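Local coordinates for protein VAL-1 (Chlorella virus, PDB 3GNE) that cleaves the polysaccharide alginate, probably by beta-elimination, as a family 14 polysaccharide lyase with pH-dependent modes of action, at residues F85-G90 against N158-D163; N115-M118 against G124-D127; W217-G222 against A233-F238. All coordinates share one frame; numbering follows the deposited sequence. Where two conformers were deposited one is given.

Interaction 1: F85-G90 against N158-D163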
ATOM      1  N   PHE A  85     -14.482 -15.061   1.989  1.00 10.88           N
ATOM      2  CA  PHE A  85     -13.161 -14.814   1.426  1.00 10.41           C
ATOM      3  C   PHE A  85     -12.113 -15.408   2.331  1.00  9.29           C
ATOM      4  O   PHE A  85     -12.199 -15.273   3.571  1.00 11.09           O
ATOM      5  CB  PHE A  85     -13.015 -13.261   1.296  1.00 10.32           C
ATOM      6  CG  PHE A  85     -11.747 -12.849   0.571  1.00  9.11           C
ATOM      7  CD1 PHE A  85     -11.818 -12.581  -0.792  1.00  8.92           C
ATOM      8  CD2 PHE A  85     -10.527 -12.700   1.229  1.00  8.94           C
ATOM      9  CE1 PHE A  85     -10.660 -12.184  -1.487  1.00 10.64           C
ATOM     10  CE2 PHE A  85      -9.372 -12.311   0.558  1.00  9.69           C
ATOM     11  CZ  PHE A  85      -9.466 -12.036  -0.794  1.00 10.28           C
ATOM     12  N   ASP A  86     -11.117 -16.053   1.768  1.00  9.56           N
ATOM     13  CA  ASP A  86     -10.073 -16.674   2.574  1.00  9.82           C
ATOM     14  C   ASP A  86      -8.824 -15.801   2.496  1.00  9.45           C
ATOM     15  O   ASP A  86      -8.187 -15.707   1.432  1.00  9.62           O
ATOM     16  CB  ASP A  86      -9.834 -18.114   2.054  1.00 10.43           C
ATOM     17  CG  ASP A  86      -8.864 -18.908   2.897  1.00 10.39           C
ATOM     18  OD1 ASP A  86      -8.014 -18.303   3.623  1.00 11.47           O
ATOM     19  OD2 ASP A  86      -8.899 -20.188   2.818  1.00 12.97           O
ATOM     20  N   PHE A  87      -8.464 -15.149   3.576  1.00 10.04           N
ATOM     21  CA  PHE A  87      -7.308 -14.279   3.622  1.00  9.15           C
ATOM     22  C   PHE A  87      -5.976 -14.996   3.626  1.00  9.86           C
ATOM     23  O   PHE A  87      -4.931 -14.321   3.537  1.00  8.83           O
ATOM     24  CB  PHE A  87      -7.412 -13.435   4.920  1.00  9.60           C
ATOM     25  CG  PHE A  87      -8.586 -12.460   4.956  1.00 10.15           C
ATOM     26  CD1 PHE A  87      -8.538 -11.285   4.202  1.00  9.28           C
ATOM     27  CD2 PHE A  87      -9.724 -12.712   5.722  1.00 11.20           C
ATOM     28  CE1 PHE A  87      -9.599 -10.374   4.181  1.00 11.30           C
ATOM     29  CE2 PHE A  87     -10.786 -11.808   5.714  1.00 12.45           C
ATOM     30  CZ  PHE A  87     -10.741 -10.659   4.948  1.00 12.04           C
ATOM     31  N   ALA A  88      -5.995 -16.318   3.722  1.00  8.93           N
ATOM     32  CA  ALA A  88      -4.785 -17.121   3.729  1.00  8.97           C
ATOM     33  C   ALA A  88      -3.877 -16.562   4.816  1.00  9.30           C
ATOM     34  O   ALA A  88      -4.346 -16.398   5.948  1.00 10.00           O
ATOM     35  CB  ALA A  88      -4.143 -17.172   2.361  1.00 10.12           C
ATOM     36  N   ARG A  89      -2.596 -16.303   4.496  1.00  8.43           N
ATOM     37  CA  ARG A  89      -1.726 -15.719   5.532  1.00  9.24           C
ATOM     38  C   ARG A  89      -1.247 -14.339   5.128  1.00  9.53           C
ATOM     39  O   ARG A  89      -0.175 -13.910   5.551  1.00 12.76           O
ATOM     40  CB  ARG A  89      -0.555 -16.674   5.853  1.00 11.50           C
ATOM     41  CG  ARG A  89      -1.121 -17.984   6.399  1.00 16.81           C
ATOM     42  CD  ARG A  89      -0.057 -18.980   6.900  1.00 17.63           C
ATOM     43  NE  ARG A  89       0.237 -18.700   8.302  1.00 20.36           N
ATOM     44  CZ  ARG A  89       0.882 -19.491   9.152  1.00 16.69           C
ATOM     45  NH1 ARG A  89       1.307 -20.651   8.676  1.00 17.41           N
ATOM     46  NH2 ARG A  89       1.069 -19.096  10.423  1.00 19.92           N
ATOM     47  N   GLY A  90      -2.093 -13.589   4.430  1.00  8.37           N
ATOM     48  CA  GLY A  90      -1.893 -12.181   4.172  1.00  8.62           C
ATOM     49  C   GLY A  90      -1.582 -11.871   2.711  1.00  7.58           C
ATOM     50  O   GLY A  90      -1.510 -12.764   1.820  1.00  8.69           O
ATOM     51  N   ASN A 158      -8.124  -8.984  12.917  1.00 11.63           N
ATOM     52  CA  ASN A 158      -9.449  -9.141  12.343  0.50 12.44           C
ATOM     53  C   ASN A 158     -10.118  -7.806  12.053  1.00 12.27           C
ATOM     54  O   ASN A 158     -11.341  -7.660  12.130  1.00 14.59           O
ATOM     55  CB  ASN A 158     -10.261 -10.001  13.324  0.50 13.86           C
ATOM     56  CG  ASN A 158     -11.562 -10.449  12.706  0.50 11.88           C
ATOM     57  OD1 ASN A 158     -11.592 -10.969  11.576  0.50 14.75           O
ATOM     58  ND2 ASN A 158     -12.632 -10.223  13.469  0.50 15.50           N
ATOM     59  N   ALA A 159      -9.325  -6.806  11.683  1.00 12.26           N
ATOM     60  CA  ALA A 159      -9.908  -5.486  11.446  1.00 11.74           C
ATOM     61  C   ALA A 159     -10.756  -5.461  10.176  1.00 12.02           C
ATOM     62  O   ALA A 159     -11.707  -4.682  10.070  1.00 13.45           O
ATOM     63  CB  ALA A 159      -8.809  -4.422  11.362  1.00 11.88           C
ATOM     64  N   LEU A 160     -10.385  -6.270   9.198  1.00 10.89           N
ATOM     65  CA  LEU A 160     -11.126  -6.312   7.926  1.00 10.60           C
ATOM     66  C   LEU A 160     -12.313  -7.253   8.087  1.00 11.75           C
ATOM     67  O   LEU A 160     -12.159  -8.484   8.144  1.00 15.68           O
ATOM     68  CB  LEU A 160     -10.209  -6.759   6.796  1.00 10.08           C
ATOM     69  CG  LEU A 160      -8.982  -5.870   6.585  1.00 10.93           C
ATOM     70  CD1 LEU A 160      -8.044  -6.562   5.588  1.00 12.06           C
ATOM     71  CD2 LEU A 160      -9.405  -4.487   6.063  1.00 13.03           C
ATOM     72  N   LYS A 161     -13.496  -6.657   8.186  1.00 11.22           N
ATOM     73  CA  LYS A 161     -14.694  -7.433   8.374  1.00 11.51           C
ATOM     74  C   LYS A 161     -15.278  -7.860   7.058  1.00 11.35           C
ATOM     75  O   LYS A 161     -15.015  -7.248   6.017  1.00 12.66           O
ATOM     76  CB  LYS A 161     -15.714  -6.584   9.144  1.00 13.23           C
ATOM     77  CG  LYS A 161     -15.219  -6.015  10.473  1.00 14.66           C
ATOM     78  CD  LYS A 161     -14.588  -7.043  11.409  1.00 18.89           C
ATOM     79  CE  LYS A 161     -14.215  -6.302  12.705  1.00 21.55           C
ATOM     80  NZ  LYS A 161     -13.515  -7.197  13.666  1.00 25.06           N
ATOM     81  N   TYR A 162     -16.095  -8.920   7.069  1.00 11.56           N
ATOM     82  CA  TYR A 162     -16.792  -9.352   5.845  1.00 11.22           C
ATOM     83  C   TYR A 162     -18.028  -8.520   5.529  1.00 11.20           C
ATOM     84  O   TYR A 162     -18.731  -8.018   6.421  1.00 12.48           O
ATOM     85  CB  TYR A 162     -17.232 -10.828   5.999  1.00 12.39           C
ATOM     86  CG  TYR A 162     -16.129 -11.847   6.006  1.00 11.95           C
ATOM     87  CD1 TYR A 162     -15.264 -11.969   4.960  1.00 12.12           C
ATOM     88  CD2 TYR A 162     -15.930 -12.720   7.100  1.00 16.50           C
ATOM     89  CE1 TYR A 162     -14.242 -12.898   4.962  1.00 12.71           C
ATOM     90  CE2 TYR A 162     -14.919 -13.666   7.122  1.00 18.93           C
ATOM     91  CZ  TYR A 162     -14.074 -13.734   6.031  1.00 15.49           C
ATOM     92  OH  TYR A 162     -13.077 -14.680   6.034  1.00 17.17           O
ATOM     93  N   ASP A 163     -18.347  -8.423   4.236  1.00 11.81           N
ATOM     94  CA  ASP A 163     -19.608  -7.859   3.768  1.00 12.97           C
ATOM     95  C   ASP A 163     -19.765  -6.396   4.160  1.00 13.00           C
ATOM     96  O   ASP A 163     -20.902  -5.932   4.408  1.00 14.06           O
ATOM     97  CB  ASP A 163     -20.749  -8.744   4.341  1.00 13.39           C
ATOM     98  CG  ASP A 163     -20.913 -10.053   3.601  1.00 14.55           C
ATOM     99  OD1 ASP A 163     -20.297 -10.262   2.538  1.00 13.32           O
ATOM    100  OD2 ASP A 163     -21.719 -10.909   4.075  1.00 13.63           O
TER
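Phe87 and Tyr162 both carry CG anti to their carbonyl carbons (chi1 -66° and -69°), and these two torsions send the rings past each other from opposite directions. The planes are only 25° apart, yet the centroids lie 5.7 Å from each other, so the rings overlap little: Phe87 CE2 packs at 3.7 Å on Tyr162 CE1. The phenol reaches on to the backbone of the facing loop, where Tyr162 OH donates a hydrogen bond of 2.7 Å to Phe85 O. The donor lies nearly in line with the carbonyl bond, and the acceptor sits at the edge of the tyrosine ring. Phe85 CB rests at 3.9 Å against Tyr162 CE1. Farther in, Phe87 CZ comes within 4.3 Å of Leu160 CB. Within residues 85-90 an Asx turn shapes the chain, Asp86 OD1 accepting from Ala88 N at 2.8 Å. Tyr81 and Trp119 add further rings around Phe87, and the Trp119 indole NE1 bonds to Phe87 O. The contact thus joins the loop leading into strand 91-99 to the one leading into strand 166-173, with Phe85 packed on strand 231-241 and Leu160 on strand 166-173.

Interaction 2: N115-M118 against G124-D127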
ATOM      1  N   ASN A 115       6.197   2.115   1.776  1.00  8.04           N
ATOM      2  CA  ASN A 115       5.275   2.068   2.919  1.00  8.17           C
ATOM      3  C   ASN A 115       3.968   1.494   2.416  1.00  7.27           C
ATOM      4  O   ASN A 115       3.282   2.217   1.682  1.00  9.28           O
ATOM      5  CB  ASN A 115       5.072   3.499   3.457  1.00  8.37           C
ATOM      6  CG  ASN A 115       4.436   3.507   4.828  1.00  8.65           C
ATOM      7  OD1 ASN A 115       4.530   2.476   5.517  1.00  9.19           O
ATOM      8  ND2 ASN A 115       3.798   4.607   5.197  1.00  9.94           N
ATOM      9  N   ARG A 116       3.659   0.241   2.742  1.00  7.17           N
ATOM     10  CA  ARG A 116       2.491  -0.392   2.161  1.00  8.19           C
ATOM     11  C   ARG A 116       1.571  -0.949   3.233  1.00  7.60           C
ATOM     12  O   ARG A 116       1.984  -1.253   4.340  1.00  8.67           O
ATOM     13  CB  ARG A 116       2.899  -1.551   1.258  1.00  7.64           C
ATOM     14  CG  ARG A 116       3.469  -1.065  -0.079  1.00  8.10           C
ATOM     15  CD  ARG A 116       3.756  -2.259  -1.029  1.00  8.31           C
ATOM     16  NE  ARG A 116       4.964  -2.959  -0.474  1.00  7.58           N
ATOM     17  CZ  ARG A 116       5.440  -4.109  -0.940  1.00  6.36           C
ATOM     18  NH1 ARG A 116       4.800  -4.741  -1.949  1.00  8.08           N
ATOM     19  NH2 ARG A 116       6.545  -4.684  -0.434  1.00  7.60           N
ATOM     20  N   ILE A 117       0.305  -1.119   2.838  1.00  7.74           N
ATOM     21  CA  ILE A 117      -0.633  -1.889   3.631  1.00  6.99           C
ATOM     22  C   ILE A 117      -0.588  -3.340   3.199  1.00  7.62           C
ATOM     23  O   ILE A 117      -0.674  -3.641   1.967  1.00  7.33           O
ATOM     24  CB  ILE A 117      -2.074  -1.369   3.375  1.00  7.56           C
ATOM     25  CG1 ILE A 117      -2.274   0.039   3.945  1.00  8.12           C
ATOM     26  CG2 ILE A 117      -3.083  -2.375   3.926  1.00  8.69           C
ATOM     27  CD1 ILE A 117      -2.296   0.121   5.476  1.00  9.58           C
ATOM     28  N   MET A 118      -0.490  -4.244   4.165  0.50  7.31           N
ATOM     29  CA  MET A 118      -0.780  -5.650   3.949  0.50  6.59           C
ATOM     30  C   MET A 118      -1.978  -6.069   4.809  0.50  7.28           C
ATOM     31  O   MET A 118      -2.160  -5.616   5.928  0.50  5.98           O
ATOM     32  CB  MET A 118       0.355  -6.583   4.370  0.50  8.00           C
ATOM     33  CG  MET A 118       1.425  -6.716   3.277  0.50  7.62           C
ATOM     34  SD  MET A 118       2.723  -7.876   3.806  0.50  9.47           S
ATOM     35  CE  MET A 118       1.869  -9.450   3.743  0.50  7.14           C
ATOM     36  N   GLY A 124      -6.513  -9.448   9.462  1.00  9.74           N
ATOM     37  CA  GLY A 124      -5.710  -8.408  10.141  1.00  9.61           C
ATOM     38  C   GLY A 124      -5.088  -7.464   9.142  1.00  8.86           C
ATOM     39  O   GLY A 124      -5.129  -7.690   7.934  1.00  8.85           O
ATOM     40  N   VAL A 125      -4.476  -6.382   9.666  1.00  8.93           N
ATOM     41  CA  VAL A 125      -3.799  -5.394   8.855  1.00  8.13           C
ATOM     42  C   VAL A 125      -2.472  -5.094   9.504  1.00  8.29           C
ATOM     43  O   VAL A 125      -2.387  -5.065  10.738  1.00  9.11           O
ATOM     44  CB  VAL A 125      -4.660  -4.113   8.687  1.00  9.03           C
ATOM     45  CG1 VAL A 125      -3.928  -3.005   7.911  1.00 11.23           C
ATOM     46  CG2 VAL A 125      -5.960  -4.470   7.974  1.00 10.27           C
ATOM     47  N   ILE A 126      -1.472  -4.819   8.668  1.00  8.16           N
ATOM     48  CA  ILE A 126      -0.213  -4.241   9.158  1.00  8.46           C
ATOM     49  C   ILE A 126       0.236  -3.161   8.195  1.00  8.30           C
ATOM     50  O   ILE A 126      -0.122  -3.095   7.035  1.00  9.11           O
ATOM     51  CB  ILE A 126       0.936  -5.277   9.261  1.00  8.24           C
ATOM     52  CG1 ILE A 126       1.144  -6.017   7.938  1.00  8.92           C
ATOM     53  CG2 ILE A 126       0.677  -6.265  10.396  1.00  9.43           C
ATOM     54  CD1 ILE A 126       2.474  -6.773   7.864  1.00  9.69           C
ATOM     55  N   ASP A 127       1.093  -2.258   8.749  1.00  8.26           N
ATOM     56  CA  ASP A 127       1.979  -1.428   7.975  1.00  8.06           C
ATOM     57  C   ASP A 127       3.168  -2.285   7.541  1.00  8.83           C
ATOM     58  O   ASP A 127       3.632  -3.087   8.338  1.00 10.10           O
ATOM     59  CB  ASP A 127       2.451  -0.273   8.866  1.00  8.33           C
ATOM     60  CG  ASP A 127       3.102   0.850   8.124  1.00  9.38           C
ATOM     61  OD1 ASP A 127       3.062   0.851   6.854  1.00  9.69           O
ATOM     62  OD2 ASP A 127       3.720   1.697   8.766  1.00 12.75           O
TER
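Asn115 and Asp127 meet where the contact is tightest: Asn115 OD1 lies 2.6 Å from Asp127 OD1, the amide and carboxylate planes being turned 60° to each other. Both side chains have CG anti to the backbone N, which brings their ends together across the strands. The hydroxyl of Ser188 is hydrogen-bonded to both Asn115 ND2 and Asp127 OD2, and Asn115 ND2 is also bonded to Thr172, so this buried polar group is tied to the opposing sheet. Strands 112-119 and 125-130 form an antiparallel beta hairpin within a seven-stranded sheet. Met118 and Ile126 make its hydrogen-bonded pair here, with Ile126 N to Met118 O at 2.9 Å and Met118 N to Ile126 O at 3.1 Å, while Ile117 and Asp127 form the adjoining non-hydrogen-bonded pair. Farther along the same face as Asp127 the packing is looser, Ile117 CG2 and Val125 CG1 being 4.1 Å apart, both side chains resting on Val190 of strand 186-192. On the other face of the sheet, Ile126 CG1 (chi1 54°) comes within 3.7 Å of Met118 CB, but the rest of the methionine leads away. The side chain of Arg116 turns away from residues 124-127 and packs instead on Tyr128 and Tyr130, farther along the same strand; its NH2 is hydrogen-bonded to a citrate anion, probably from the crystallisation liquor, and a glycerol lies close by.

Interaction 3: W217-G222 against A233-F238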
ATOM      1  N   TRP A 217      -0.045   0.794  -6.376  1.00  6.79           N
ATOM      2  CA  TRP A 217      -1.103  -0.147  -6.074  1.00  7.17           C
ATOM      3  C   TRP A 217      -0.703  -1.491  -6.647  1.00  7.02           C
ATOM      4  O   TRP A 217      -0.406  -1.590  -7.821  1.00  7.23           O
ATOM      5  CB  TRP A 217      -2.440   0.288  -6.710  1.00  7.70           C
ATOM      6  CG  TRP A 217      -3.474  -0.707  -6.263  1.00  7.52           C
ATOM      7  CD1 TRP A 217      -4.047  -1.707  -6.998  1.00  7.44           C
ATOM      8  CD2 TRP A 217      -4.044  -0.764  -4.951  1.00  7.55           C
ATOM      9  NE1 TRP A 217      -4.925  -2.388  -6.220  1.00  7.91           N
ATOM     10  CE2 TRP A 217      -4.973  -1.835  -4.954  1.00  7.78           C
ATOM     11  CE3 TRP A 217      -3.889  -0.011  -3.797  1.00  7.89           C
ATOM     12  CZ2 TRP A 217      -5.731  -2.185  -3.828  1.00  8.32           C
ATOM     13  CZ3 TRP A 217      -4.644  -0.354  -2.666  1.00  9.23           C
ATOM     14  CH2 TRP A 217      -5.542  -1.407  -2.702  1.00  8.30           C
ATOM     15  N   ASN A 218      -0.677  -2.546  -5.863  1.00  7.19           N
ATOM     16  CA  ASN A 218      -0.373  -3.858  -6.427  1.00  7.13           C
ATOM     17  C   ASN A 218      -0.876  -4.891  -5.436  1.00  6.19           C
ATOM     18  O   ASN A 218      -0.245  -5.183  -4.442  1.00  7.37           O
ATOM     19  CB  ASN A 218       1.125  -3.994  -6.660  1.00  6.47           C
ATOM     20  CG  ASN A 218       1.409  -5.196  -7.535  1.00  7.46           C
ATOM     21  OD1 ASN A 218       0.564  -6.047  -7.757  1.00  8.93           O
ATOM     22  ND2 ASN A 218       2.620  -5.244  -8.045  1.00 14.00           N
ATOM     23  N   THR A 219      -2.099  -5.399  -5.719  1.00  7.13           N
ATOM     24  CA  THR A 219      -2.748  -6.262  -4.738  1.00  6.95           C
ATOM     25  C   THR A 219      -2.625  -7.713  -5.191  1.00  6.82           C
ATOM     26  O   THR A 219      -2.839  -8.065  -6.348  1.00  7.66           O
ATOM     27  CB  THR A 219      -4.206  -5.846  -4.527  1.00  7.29           C
ATOM     28  OG1 THR A 219      -4.760  -6.703  -3.492  1.00  7.85           O
ATOM     29  CG2 THR A 219      -5.118  -5.978  -5.755  1.00  8.80           C
ATOM     30  N   PHE A 220      -2.200  -8.547  -4.246  1.00  6.65           N
ATOM     31  CA  PHE A 220      -1.933  -9.973  -4.506  1.00  7.16           C
ATOM     32  C   PHE A 220      -1.749 -10.661  -3.200  1.00  6.54           C
ATOM     33  O   PHE A 220      -1.447  -9.991  -2.174  1.00  7.56           O
ATOM     34  CB  PHE A 220      -0.674 -10.124  -5.403  1.00  7.38           C
ATOM     35  CG  PHE A 220       0.569  -9.499  -4.811  1.00  7.63           C
ATOM     36  CD1 PHE A 220       0.890  -8.170  -5.149  1.00  8.72           C
ATOM     37  CD2 PHE A 220       1.406 -10.213  -3.927  1.00  7.80           C
ATOM     38  CE1 PHE A 220       2.022  -7.586  -4.591  1.00  8.29           C
ATOM     39  CE2 PHE A 220       2.534  -9.617  -3.394  1.00  8.19           C
ATOM     40  CZ  PHE A 220       2.845  -8.291  -3.728  1.00  8.27           C
ATOM     41  N   PHE A 221      -1.863 -12.005  -3.190  1.00  6.74           N
ATOM     42  CA  PHE A 221      -1.633 -12.769  -2.000  1.00  7.16           C
ATOM     43  C   PHE A 221      -0.163 -13.007  -1.724  1.00  7.06           C
ATOM     44  O   PHE A 221       0.627 -13.241  -2.627  1.00  8.04           O
ATOM     45  CB  PHE A 221      -2.294 -14.163  -2.143  1.00  7.44           C
ATOM     46  CG  PHE A 221      -3.777 -14.148  -1.760  1.00  7.04           C
ATOM     47  CD1 PHE A 221      -4.174 -14.803  -0.597  1.00  7.06           C
ATOM     48  CD2 PHE A 221      -4.722 -13.482  -2.545  1.00  7.92           C
ATOM     49  CE1 PHE A 221      -5.502 -14.762  -0.188  1.00  8.05           C
ATOM     50  CE2 PHE A 221      -6.062 -13.415  -2.131  1.00  7.94           C
ATOM     51  CZ  PHE A 221      -6.434 -14.081  -0.960  1.00  7.78           C
ATOM     52  N   GLY A 222       0.178 -12.986  -0.419  1.00  7.24           N
ATOM     53  CA  GLY A 222       1.497 -13.418  -0.017  1.00  8.87           C
ATOM     54  C   GLY A 222       2.548 -12.324  -0.132  1.00  8.47           C
ATOM     55  O   GLY A 222       2.287 -11.141  -0.192  1.00  9.61           O
ATOM     56  N   ALA A 233     -12.448  -9.627  -4.384  1.00  9.14           N
ATOM     57  CA  ALA A 233     -12.693  -8.539  -3.461  1.00  8.66           C
ATOM     58  C   ALA A 233     -12.962  -7.300  -4.299  1.00  9.17           C
ATOM     59  O   ALA A 233     -12.574  -7.246  -5.472  1.00 11.12           O
ATOM     60  CB  ALA A 233     -11.524  -8.331  -2.512  1.00 11.10           C
ATOM     61  N   TYR A 234     -13.568  -6.290  -3.688  1.00  8.99           N
ATOM     62  CA  TYR A 234     -13.842  -5.072  -4.439  1.00  9.15           C
ATOM     63  C   TYR A 234     -13.160  -3.869  -3.787  1.00  8.90           C
ATOM     64  O   TYR A 234     -13.247  -3.697  -2.572  1.00 11.16           O
ATOM     65  CB  TYR A 234     -15.350  -4.797  -4.520  1.00 11.03           C
ATOM     66  CG  TYR A 234     -16.139  -5.953  -5.074  1.00 10.68           C
ATOM     67  CD1 TYR A 234     -16.382  -6.071  -6.440  1.00 11.10           C
ATOM     68  CD2 TYR A 234     -16.645  -6.935  -4.207  1.00 11.08           C
ATOM     69  CE1 TYR A 234     -17.105  -7.152  -6.947  1.00 12.01           C
ATOM     70  CE2 TYR A 234     -17.371  -7.988  -4.706  1.00 12.96           C
ATOM     71  CZ  TYR A 234     -17.604  -8.089  -6.067  1.00 12.83           C
ATOM     72  OH  TYR A 234     -18.355  -9.176  -6.522  1.00 15.89           O
ATOM     73  N   PHE A 235     -12.515  -3.044  -4.589  1.00  9.20           N
ATOM     74  CA  PHE A 235     -11.849  -1.851  -4.092  1.00  9.09           C
ATOM     75  C   PHE A 235     -12.499  -0.613  -4.697  1.00  8.99           C
ATOM     76  O   PHE A 235     -12.889  -0.592  -5.853  1.00  9.76           O
ATOM     77  CB  PHE A 235     -10.336  -1.885  -4.530  1.00  8.24           C
ATOM     78  CG  PHE A 235      -9.550  -2.936  -3.756  1.00  7.85           C
ATOM     79  CD1 PHE A 235      -8.941  -2.656  -2.553  1.00  8.36           C
ATOM     80  CD2 PHE A 235      -9.441  -4.228  -4.297  1.00  8.71           C
ATOM     81  CE1 PHE A 235      -8.205  -3.627  -1.863  1.00  8.35           C
ATOM     82  CE2 PHE A 235      -8.711  -5.208  -3.621  1.00  8.13           C
ATOM     83  CZ  PHE A 235      -8.094  -4.920  -2.395  1.00  8.52           C
ATOM     84  N   THR A 236     -12.596   0.434  -3.895  1.00  9.02           N
ATOM     85  CA  THR A 236     -13.257   1.650  -4.402  1.00  9.29           C
ATOM     86  C   THR A 236     -12.747   2.857  -3.671  1.00  8.64           C
ATOM     87  O   THR A 236     -12.097   2.748  -2.643  1.00  9.17           O
ATOM     88  CB  THR A 236     -14.802   1.502  -4.248  1.00 10.72           C
ATOM     89  OG1 THR A 236     -15.455   2.527  -5.009  1.00 11.85           O
ATOM     90  CG2 THR A 236     -15.215   1.574  -2.763  1.00 11.22           C
ATOM     91  N   ASN A 237     -13.096   4.040  -4.193  1.00  9.28           N
ATOM     92  CA  ASN A 237     -12.899   5.297  -3.501  1.00 11.04           C
ATOM     93  C   ASN A 237     -11.428   5.515  -3.151  1.00 10.55           C
ATOM     94  O   ASN A 237     -11.086   5.798  -1.991  1.00 10.66           O
ATOM     95  CB  ASN A 237     -13.775   5.387  -2.228  1.00 12.12           C
ATOM     96  CG  ASN A 237     -13.975   6.841  -1.852  1.00 13.01           C
ATOM     97  OD1 ASN A 237     -13.831   7.760  -2.658  1.00 14.74           O
ATOM     98  ND2 ASN A 237     -14.310   7.059  -0.561  1.00 15.26           N
ATOM     99  N   PHE A 238     -10.564   5.395  -4.130  1.00  9.58           N
ATOM    100  CA  PHE A 238      -9.144   5.693  -3.931  1.00  8.84           C
ATOM    101  C   PHE A 238      -8.968   7.202  -3.813  1.00  9.19           C
ATOM    102  O   PHE A 238      -9.386   7.953  -4.699  1.00 10.29           O
ATOM    103  CB  PHE A 238      -8.337   5.205  -5.153  1.00  9.83           C
ATOM    104  CG  PHE A 238      -8.240   3.694  -5.223  1.00  8.83           C
ATOM    105  CD1 PHE A 238      -7.154   3.049  -4.640  1.00  9.98           C
ATOM    106  CD2 PHE A 238      -9.192   2.918  -5.865  1.00 10.87           C
ATOM    107  CE1 PHE A 238      -7.049   1.633  -4.763  1.00  9.47           C
ATOM    108  CE2 PHE A 238      -9.115   1.552  -5.981  1.00 10.57           C
ATOM    109  CZ  PHE A 238      -8.027   0.908  -5.402  1.00 10.70           C
TER
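The indole of Trp217 takes part in two T-shaped stacks in opposite roles, offering its edge to Phe235 and its face to Phe238. In the first, the rim of the six-membered ring is directed at the Phe235 face, with planes at 74°; Trp217 CZ2 is 3.5 Å from Phe235 CE1, and CH2 also approaches that side of the phenyl ring. In the second the rings are almost perpendicular, at 87°, and the Phe238 edge comes down on the indole, CE1 lying 3.7 Å from Trp217 CE3. Both pairs have centroids 5.0 Å apart. Trp217 holds CG anti to its own N (chi1 -177°), which extends the indole across the gap between two strands whose axes are 11.0 Å apart. On the facing strand, Asn237 adopts a left-handed backbone conformation, and this break in the regular strand geometry lets Phe238 point inward alongside Phe235, three residues earlier. Thr219 completes the contact more lightly, its OG1 lying 3.9 Å from Phe235 CZ; that hydroxyl is already hydrogen-bonded to Lys92 O and Tyr44 OH, so its polar needs are met within the protein. The result is an aromatic cluster between the two sheets of a beta sandwich, consistent with the concanavalin-like clan of this family. Phe59 and Phe61 of strand 59-63 meet Trp217 from its own sheet, His93 of strand 91-99 meets Phe235, and Trp77 of strand 72-80 adds an edge-to-face partner for Trp217 beside strand 231-241.

The three contacts lie 12 to 13 Å apart, centre to centre. Interactions 1 and 2 join through apolar packing, Leu160 CG resting 3.6 Å from Val125 CG2. Interaction 1 meets interaction 3 at the end of strand 212-221, where Gly90 O and Gly222 N, 2.8 Å apart, probably share a hydrogen bond. Interactions 2 and 3 do not touch, but residues 217-222 lie in the same seven-stranded sheet as the 112-130 hairpin, with strand 91-99 between them, while residues 233-238 belong to the opposing sheet. Citrate at Arg116 of interaction 2, and glycerol near Arg116 and bonded to Asn218 of interaction 3, probably come from the crystallisation liquor but may mark a pocket on this sheet.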